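Local coordinates for 14-3-3 protein (Cryptosporidium parvum, PDB 3EFZ) that probably binds phosphoserine-containing partner proteins in a groove of the all-helical 14-3-3 fold, as other family members do in cell signalling, at residues Leu151-Ala156 against Ile199-Ile204. Residues are numbered along the deposited sequence; the frame is centred on the assembly and turned at random.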
loop_
_atom_site.group_PDB
_atom_site.type_symbol
_atom_site.label_atom_id
_atom_site.label_comp_id
_atom_site.label_asym_id
_atom_site.label_seq_id
_atom_site.Cartn_x
_atom_site.Cartn_y
_atom_site.Cartn_z
ATOM N N LEU B 151 9.832 -6.907 9.985
ATOM C CA LEU B 151 9.462 -5.642 10.634
ATOM C C LEU B 151 10.540 -5.077 11.565
ATOM O O LEU B 151 10.725 -3.872 11.624
ATOM C CB LEU B 151 8.135 -5.765 11.397
ATOM C CG LEU B 151 6.844 -6.034 10.611
ATOM C CD1 LEU B 151 5.727 -6.197 11.589
ATOM C CD2 LEU B 151 6.514 -4.940 9.586
ATOM N N MET B 152 11.238 -5.938 12.290
ATOM C CA MET B 152 12.417 -5.504 13.035
ATOM C C MET B 152 13.543 -4.947 12.136
ATOM O O MET B 152 14.203 -3.954 12.478
ATOM C CB MET B 152 12.943 -6.645 13.916
ATOM C CG MET B 152 12.132 -6.854 15.176
ATOM S SD MET B 152 12.033 -5.362 16.181
ATOM C CE MET B 152 10.322 -5.472 16.642
ATOM N N ARG B 153 13.757 -5.613 10.998
ATOM C CA ARG B 153 14.732 -5.183 9.972
ATOM C C ARG B 153 14.365 -3.800 9.446
ATOM O O ARG B 153 15.249 -2.961 9.219
ATOM C CB ARG B 153 14.822 -6.214 8.822
ATOM C CG ARG B 153 15.672 -5.803 7.598
ATOM C CD ARG B 153 16.061 -7.021 6.713
ATOM N NE ARG B 153 14.879 -7.756 6.219
ATOM C CZ ARG B 153 14.200 -7.434 5.121
ATOM N NH1 ARG B 153 14.590 -6.406 4.366
ATOM N NH2 ARG B 153 13.128 -8.143 4.768
ATOM N N TYR B 154 13.062 -3.557 9.270
ATOM C CA TYR B 154 12.594 -2.241 8.831
ATOM C C TYR B 154 12.881 -1.152 9.858
ATOM O O TYR B 154 13.241 -0.044 9.482
ATOM C CB TYR B 154 11.094 -2.246 8.528
ATOM C CG TYR B 154 10.630 -3.141 7.385
ATOM C CD1 TYR B 154 11.526 -3.758 6.494
ATOM C CD2 TYR B 154 9.264 -3.341 7.183
ATOM C CE1 TYR B 154 11.058 -4.560 5.455
ATOM C CE2 TYR B 154 8.785 -4.120 6.146
ATOM C CZ TYR B 154 9.672 -4.732 5.298
ATOM O OH TYR B 154 9.117 -5.486 4.291
ATOM N N LYS B 155 12.697 -1.463 11.145
ATOM C CA LYS B 155 12.902 -0.477 12.225
ATOM C C LYS B 155 14.385 -0.143 12.276
ATOM O O LYS B 155 14.761 1.015 12.448
ATOM C CB LYS B 155 12.451 -1.006 13.604
ATOM C CG LYS B 155 10.966 -1.333 13.776
ATOM C CD LYS B 155 10.646 -1.565 15.260
ATOM C CE LYS B 155 9.219 -2.028 15.457
ATOM N NZ LYS B 155 8.809 -2.107 16.912
ATOM N N ALA B 156 15.202 -1.184 12.119
ATOM C CA ALA B 156 16.662 -1.114 12.086
ATOM C C ALA B 156 17.210 -0.214 10.971
ATOM O O ALA B 156 18.287 0.344 11.118
ATOM C CB ALA B 156 17.244 -2.529 11.951
ATOM N N ILE B 199 15.445 -17.627 4.529
ATOM C CA ILE B 199 16.868 -17.553 4.193
ATOM C C ILE B 199 17.210 -16.229 3.505
ATOM O O ILE B 199 18.200 -15.580 3.863
ATOM C CB ILE B 199 17.295 -18.763 3.286
ATOM C CG1 ILE B 199 17.098 -20.108 4.017
ATOM C CG2 ILE B 199 18.742 -18.591 2.724
ATOM C CD1 ILE B 199 18.190 -20.464 5.055
ATOM N N LEU B 200 16.390 -15.843 2.525
ATOM C CA LEU B 200 16.625 -14.651 1.712
ATOM C C LEU B 200 16.577 -13.364 2.521
ATOM O O LEU B 200 17.449 -12.512 2.362
ATOM C CB LEU B 200 15.641 -14.557 0.529
ATOM C CG LEU B 200 15.730 -13.282 -0.347
ATOM C CD1 LEU B 200 17.041 -13.198 -1.138
ATOM C CD2 LEU B 200 14.529 -13.129 -1.294
ATOM N N ASN B 201 15.559 -13.218 3.372
ATOM C CA ASN B 201 15.449 -12.040 4.221
ATOM C C ASN B 201 16.557 -11.945 5.283
ATOM O O ASN B 201 17.067 -10.848 5.561
ATOM C CB ASN B 201 14.043 -11.949 4.811
ATOM C CG ASN B 201 13.009 -11.521 3.767
ATOM O OD1 ASN B 201 13.254 -11.597 2.566
ATOM N ND2 ASN B 201 11.854 -11.092 4.222
ATOM N N TYR B 202 16.942 -13.095 5.832
ATOM C CA TYR B 202 18.075 -13.181 6.763
ATOM C C TYR B 202 19.369 -12.838 6.046
ATOM O O TYR B 202 20.196 -12.126 6.598
ATOM C CB TYR B 202 18.158 -14.578 7.396
ATOM C CG TYR B 202 19.062 -14.725 8.624
ATOM C CD1 TYR B 202 19.577 -13.613 9.299
ATOM C CD2 TYR B 202 19.361 -15.984 9.123
ATOM C CE1 TYR B 202 20.387 -13.757 10.419
ATOM C CE2 TYR B 202 20.172 -16.142 10.248
ATOM C CZ TYR B 202 20.678 -15.019 10.890
ATOM O OH TYR B 202 21.476 -15.177 12.007
ATOM N N THR B 203 19.534 -13.352 4.822
ATOM C CA THR B 203 20.658 -12.994 3.956
ATOM C C THR B 203 20.714 -11.481 3.718
ATOM O O THR B 203 21.793 -10.904 3.781
ATOM C CB THR B 203 20.612 -13.741 2.600
ATOM O OG1 THR B 203 20.751 -15.151 2.826
ATOM C CG2 THR B 203 21.724 -13.278 1.677
ATOM N N ILE B 204 19.557 -10.854 3.487
ATOM C CA ILE B 204 19.465 -9.394 3.323
ATOM C C ILE B 204 19.919 -8.638 4.589
ATOM O O ILE B 204 20.678 -7.642 4.495
ATOM C CB ILE B 204 18.046 -8.953 2.879
ATOM C CG1 ILE B 204 17.718 -9.499 1.485
ATOM C CG2 ILE B 204 17.917 -7.428 2.897
ATOM C CD1 ILE B 204 16.237 -9.383 1.108
#
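R153 leaves its helix with CG opposite the backbone N (chi1 173°), and a bend at chi3 (58°) turns the guanidinium against N201 and I204; CG of N201 lies anti to its carbonyl carbon, which brings ND2 to the guanidinium's edge. NH2 of R153 lies 3.3 Å from ND2 of N201, close to the guanidinium plane, but both are donors, so the approach is not a hydrogen bond. The amide and guanidinium planes are 68° apart. The two donors share a neighbour, D150, whose OD1 accepts a hydrogen bond from N201 ND2 and makes only a weak, long ion pair with R153 NH2, so D150 may offset the donor-donor approach. The CG2 methyl of I204 makes a van der Waals contact with R153 NH1 at 3.8 Å. The helices themselves stay apart, the nearest CA atoms, of R153 and N201, being 9.0 Å from each other, so one long side chain carries the contact. R153 is a predicted phosphoserine-contacting residue, and its NH1 lies near NH2 of R79, the other such residue, consistent with a basic pocket for the phosphate. The contact links helix 138-158 to helix 193-207; Y175 of helix 161-185 accepts a hydrogen bond from R153 NE, while R79 comes from helix 63-81.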